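Local coordinates for GNAT family acetyltransferase (Mycobacterium smegmatis, PDB 6C30), which probably transfers an acetyl group from acetyl-CoA to an amino group of its substrate, as a RimJ-type N-acetyltransferase of the GNAT family, at residues 117-122 and 129-134; 133-138 and 164-169. One frame throughout, in Å; residues are numbered along the deposited sequence.

Contact 1. Residues 117-122 and 129-134; sequences IGYWVA and GIATAA
Tyr119 and Val121, on the strand of 117-122, face the first turn of the helix in 129-134, which runs back against the strand at 151° with the two short axes 8.8 Å apart. Ala131 sits closest to the strand, and its CB meets both side chains. Ala131 CB lies 3.6 Å from Tyr119 CE1, at the ring's side nearest Val121, with Tyr119 CD1 a little farther off; the methyl comes in obliquely to the ring. The tyrosine gets there with CG placed between the backbone N and the carbonyl carbon (chi1 72°), and its hydroxyl is hydrogen-bonded to Ser162 of helix 160-169. Val121 leads with CG2, which is 4.0 Å from Ala131 CB and equally close to Ile130 CG2, so this methyl fills the angle between two successive helical residues. Ile92 of strand 88-94 also touches both Val121 and Ile130. Gly129 takes the N-cap with a positive phi of 91°, a conformation suited to glycine. This is the strand-turn-helix start of a beta-alpha-beta unit; in GNAT enzymes the equivalent glycine-rich turn and helix N-terminus receive the pyrophosphate of acetyl-CoA, and the same role is likely here.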
loop_
_atom_site.group_PDB
_atom_site.type_symbol
_atom_site.label_atom_id
_atom_site.label_comp_id
_atom_site.label_asym_id
_atom_site.label_seq_id
_atom_site.Cartn_x
_atom_site.Cartn_y
_atom_site.Cartn_z
ATOM N N ILE A 117 9.466 9.001 18.569
ATOM C CA ILE A 117 8.958 7.918 17.729
ATOM C C ILE A 117 8.611 6.736 18.630
ATOM O O ILE A 117 9.306 6.458 19.608
ATOM C CB ILE A 117 9.990 7.512 16.646
ATOM C CG1 ILE A 117 9.356 6.600 15.596
ATOM C CG2 ILE A 117 11.229 6.854 17.262
ATOM C CD1 ILE A 117 10.192 6.541 14.343
ATOM N N GLY A 118 7.506 6.072 18.318
ATOM C CA GLY A 118 7.115 4.875 19.029
ATOM C C GLY A 118 6.571 3.874 18.036
ATOM O O GLY A 118 6.228 4.232 16.908
ATOM N N TYR A 119 6.512 2.611 18.438
ATOM C CA TYR A 119 6.094 1.559 17.519
ATOM C C TYR A 119 5.578 0.364 18.297
ATOM O O TYR A 119 5.902 0.170 19.477
ATOM C CB TYR A 119 7.272 1.125 16.618
ATOM C CG TYR A 119 8.305 0.340 17.402
ATOM C CD1 TYR A 119 8.287 -1.052 17.430
ATOM C CD2 TYR A 119 9.264 0.996 18.161
ATOM C CE1 TYR A 119 9.206 -1.766 18.186
ATOM C CE2 TYR A 119 10.184 0.296 18.921
ATOM C CZ TYR A 119 10.144 -1.081 18.927
ATOM O OH TYR A 119 11.060 -1.763 19.688
ATOM N N TRP A 120 4.797 -0.461 17.615
ATOM C CA TRP A 120 4.520 -1.810 18.087
ATOM C C TRP A 120 4.220 -2.676 16.875
ATOM O O TRP A 120 3.746 -2.188 15.842
ATOM C CB TRP A 120 3.370 -1.832 19.103
ATOM C CG TRP A 120 2.026 -1.545 18.513
ATOM C CD1 TRP A 120 1.436 -0.318 18.356
ATOM C CD2 TRP A 120 1.101 -2.505 17.991
ATOM N NE1 TRP A 120 0.203 -0.467 17.769
ATOM C CE2 TRP A 120 -0.030 -1.795 17.536
ATOM C CE3 TRP A 120 1.112 -3.897 17.879
ATOM C CZ2 TRP A 120 -1.133 -2.428 16.963
ATOM C CZ3 TRP A 120 0.018 -4.525 17.316
ATOM C CH2 TRP A 120 -1.091 -3.787 16.863
ATOM N N VAL A 121 4.537 -3.960 17.002
ATOM C CA VAL A 121 4.320 -4.946 15.948
ATOM C C VAL A 121 3.617 -6.161 16.547
ATOM O O VAL A 121 3.932 -6.572 17.663
ATOM C CB VAL A 121 5.666 -5.372 15.292
ATOM C CG1 VAL A 121 5.462 -6.521 14.306
ATOM C CG2 VAL A 121 6.318 -4.201 14.597
ATOM N N ALA A 122 2.674 -6.722 15.797
ATOM C CA ALA A 122 1.973 -7.944 16.186
ATOM C C ALA A 122 2.948 -9.020 16.662
ATOM O O ALA A 122 3.974 -9.272 16.020
ATOM C CB ALA A 122 1.144 -8.461 15.022
ATOM N N GLY A 129 12.572 -8.239 11.639
ATOM C CA GLY A 129 13.002 -7.046 10.928
ATOM C C GLY A 129 11.905 -6.046 10.590
ATOM O O GLY A 129 12.162 -5.039 9.924
ATOM N N ILE A 130 10.676 -6.315 11.032
ATOM C CA ILE A 130 9.589 -5.395 10.699
ATOM C C ILE A 130 9.717 -4.095 11.499
ATOM O O ILE A 130 9.616 -3.005 10.935
ATOM C CB ILE A 130 8.213 -6.040 10.923
ATOM C CG1 ILE A 130 8.016 -7.218 9.956
ATOM C CG2 ILE A 130 7.102 -5.009 10.742
ATOM C CD1 ILE A 130 6.753 -8.021 10.213
ATOM N N ALA A 131 9.991 -4.206 12.792
ATOM C CA ALA A 131 10.131 -3.002 13.611
ATOM C C ALA A 131 11.346 -2.172 13.213
ATOM O O ALA A 131 11.263 -0.958 13.142
ATOM C CB ALA A 131 10.199 -3.359 15.076
ATOM N N THR A 132 12.474 -2.825 12.934
ATOM C CA THR A 132 13.649 -2.061 12.519
ATOM C C THR A 132 13.395 -1.365 11.181
ATOM O O THR A 132 13.776 -0.213 11.008
ATOM C CB THR A 132 14.907 -2.937 12.425
ATOM O OG1 THR A 132 14.645 -4.061 11.577
ATOM C CG2 THR A 132 15.326 -3.422 13.808
ATOM N N ALA A 133 12.708 -2.038 10.263
ATOM C CA ALA A 133 12.363 -1.408 8.994
ATOM C C ALA A 133 11.420 -0.224 9.177
ATOM O O ALA A 133 11.582 0.813 8.532
ATOM C CB ALA A 133 11.741 -2.424 8.040
ATOM N N ALA A 134 10.437 -0.387 10.057
ATOM C CA ALA A 134 9.483 0.685 10.320
ATOM C C ALA A 134 10.171 1.909 10.920
ATOM O O ALA A 134 9.925 3.044 10.501
ATOM C CB ALA A 134 8.371 0.196 11.239
#

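Contact 2. Residues 133-138 and 164-169; sequences AALAMG and AVLAHV
Leu135 projects from helix 133-138 into the face of helix 164-169 made by Val165, Leu166 and Val169, and nearly all of the contact gathers round it. The two short helical axes pass 9.8 Å apart at an angle of -47°, wide enough for one long side chain to fill the gap. Leu135 is extended, with CD1 nearly anti to its own CA (chi2 166°), and that outermost methyl does the close touching. It meets Val165 CG1 at 3.5 Å, the two side chains crossing at about a right angle. From another direction Leu166 CD2 reaches the same Leu135 CD1 at 3.9 Å, on an oblique approach; although the CB of Leu166 does not point at the other helix, its CD2 branch closes the distance. Nearer the root of Leu135, Val169 CG2 stands 4.4 Å from Leu135 CB, so the valine one turn after Val165 packs beside the base of the leucine while Val165 and Leu166 hold its end. Around it, Ile117 and Tyr119 of strand 114-121 lie against Leu135, and Ala205 of helix 204-217 touches both Ala136 and Val169. The result is a leucine of one helix packed into the side-chain face of the other, at the crossing of helices 130-143 and 160-169, the pair that in the GNAT fold follows the two parallel neighbouring strands, here 114-121 and 150-155.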
loop_
_atom_site.group_PDB
_atom_site.type_symbol
_atom_site.label_atom_id
_atom_site.label_comp_id
_atom_site.label_asym_id
_atom_site.label_seq_id
_atom_site.Cartn_x
_atom_site.Cartn_y
_atom_site.Cartn_z
ATOM N N ALA A 133 12.708 -2.038 10.263
ATOM C CA ALA A 133 12.363 -1.408 8.994
ATOM C C ALA A 133 11.420 -0.224 9.177
ATOM O O ALA A 133 11.582 0.813 8.532
ATOM C CB ALA A 133 11.741 -2.424 8.040
ATOM N N ALA A 134 10.437 -0.387 10.057
ATOM C CA ALA A 134 9.483 0.685 10.320
ATOM C C ALA A 134 10.171 1.909 10.920
ATOM O O ALA A 134 9.925 3.044 10.501
ATOM C CB ALA A 134 8.371 0.196 11.239
ATOM N N LEU A 135 11.037 1.681 11.900
ATOM C CA LEU A 135 11.793 2.777 12.486
ATOM C C LEU A 135 12.706 3.456 11.465
ATOM O O LEU A 135 12.814 4.684 11.433
ATOM C CB LEU A 135 12.620 2.272 13.669
ATOM C CG LEU A 135 11.803 1.910 14.907
ATOM C CD1 LEU A 135 12.663 1.108 15.852
ATOM C CD2 LEU A 135 11.296 3.158 15.612
ATOM N N ALA A 136 13.374 2.656 10.641
ATOM C CA ALA A 136 14.278 3.213 9.633
ATOM C C ALA A 136 13.528 4.077 8.623
ATOM O O ALA A 136 13.976 5.160 8.252
ATOM C CB ALA A 136 15.030 2.094 8.925
ATOM N N MET A 137 12.366 3.597 8.187
ATOM C CA MET A 137 11.504 4.380 7.311
ATOM C C MET A 137 11.031 5.653 8.004
ATOM O O MET A 137 11.006 6.724 7.411
ATOM C CB MET A 137 10.297 3.553 6.863
ATOM C CG MET A 137 10.626 2.545 5.769
ATOM S SD MET A 137 9.158 1.761 5.069
ATOM C CE MET A 137 8.717 0.622 6.370
ATOM N N GLY A 138 10.645 5.527 9.274
ATOM C CA GLY A 138 10.202 6.682 10.028
ATOM C C GLY A 138 11.275 7.747 10.094
ATOM O O GLY A 138 11.011 8.934 9.866
ATOM N N ALA A 164 17.097 -3.488 21.946
ATOM C CA ALA A 164 17.902 -4.048 20.864
ATOM C C ALA A 164 17.456 -3.524 19.502
ATOM O O ALA A 164 18.289 -3.208 18.647
ATOM C CB ALA A 164 17.838 -5.564 20.896
ATOM N N VAL A 165 16.145 -3.434 19.299
ATOM C CA VAL A 165 15.604 -2.905 18.047
ATOM C C VAL A 165 16.072 -1.461 17.826
ATOM O O VAL A 165 16.562 -1.112 16.752
ATOM C CB VAL A 165 14.053 -2.981 18.045
ATOM C CG1 VAL A 165 13.461 -2.115 16.961
ATOM C CG2 VAL A 165 13.592 -4.428 17.874
ATOM N N LEU A 166 15.940 -0.633 18.859
ATOM C CA LEU A 166 16.322 0.770 18.764
ATOM C C LEU A 166 17.828 0.937 18.553
ATOM O O LEU A 166 18.254 1.753 17.728
ATOM C CB LEU A 166 15.865 1.521 20.025
ATOM C CG LEU A 166 14.345 1.676 20.158
ATOM C CD1 LEU A 166 13.955 1.984 21.596
ATOM C CD2 LEU A 166 13.829 2.759 19.216
ATOM N N ALA A 167 18.627 0.166 19.287
ATOM C CA ALA A 167 20.078 0.246 19.134
ATOM C C ALA A 167 20.484 -0.195 17.731
ATOM O O ALA A 167 21.398 0.378 17.130
ATOM C CB ALA A 167 20.772 -0.600 20.182
ATOM N N HIS A 168 19.792 -1.198 17.204
ATOM C CA HIS A 168 20.154 -1.751 15.906
ATOM C C HIS A 168 20.138 -0.701 14.803
ATOM O O HIS A 168 21.052 -0.652 13.977
ATOM C CB HIS A 168 19.225 -2.904 15.532
ATOM C CG HIS A 168 19.554 -3.527 14.213
ATOM N ND1 HIS A 168 20.452 -4.566 14.086
ATOM C CD2 HIS A 168 19.128 -3.240 12.961
ATOM C CE1 HIS A 168 20.555 -4.901 12.812
ATOM N NE2 HIS A 168 19.763 -4.111 12.108
ATOM N N VAL A 169 19.125 0.162 14.788
ATOM C CA VAL A 169 19.022 1.130 13.700
ATOM C C VAL A 169 19.838 2.404 13.913
ATOM O O VAL A 169 19.953 3.210 12.995
ATOM C CB VAL A 169 17.547 1.519 13.410
ATOM C CG1 VAL A 169 16.753 0.288 13.033
ATOM C CG2 VAL A 169 16.905 2.230 14.594
#

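Overall arrangement
Both contacts use helix 130-143 and meet at Ala133 and Ala134, with centres about 7 Å apart. Contact 1 lays the beginning of that helix on the central sheet, whereas contact 2 joins its following turn to helix 160-169. Ile117 CD1 lies 3.8 Å from Leu135 CD2, which brings strand and helices into one apolar core; at the edge of it the Tyr119 hydroxyl packs on Val165, its OH 3.6 Å from Val165 CB. Each interface is made by hydrocarbon contacts, but contact 1 is only partly buried and adds an aromatic ring packed on the first turn of the helix, while contact 2 is buried and wholly aliphatic.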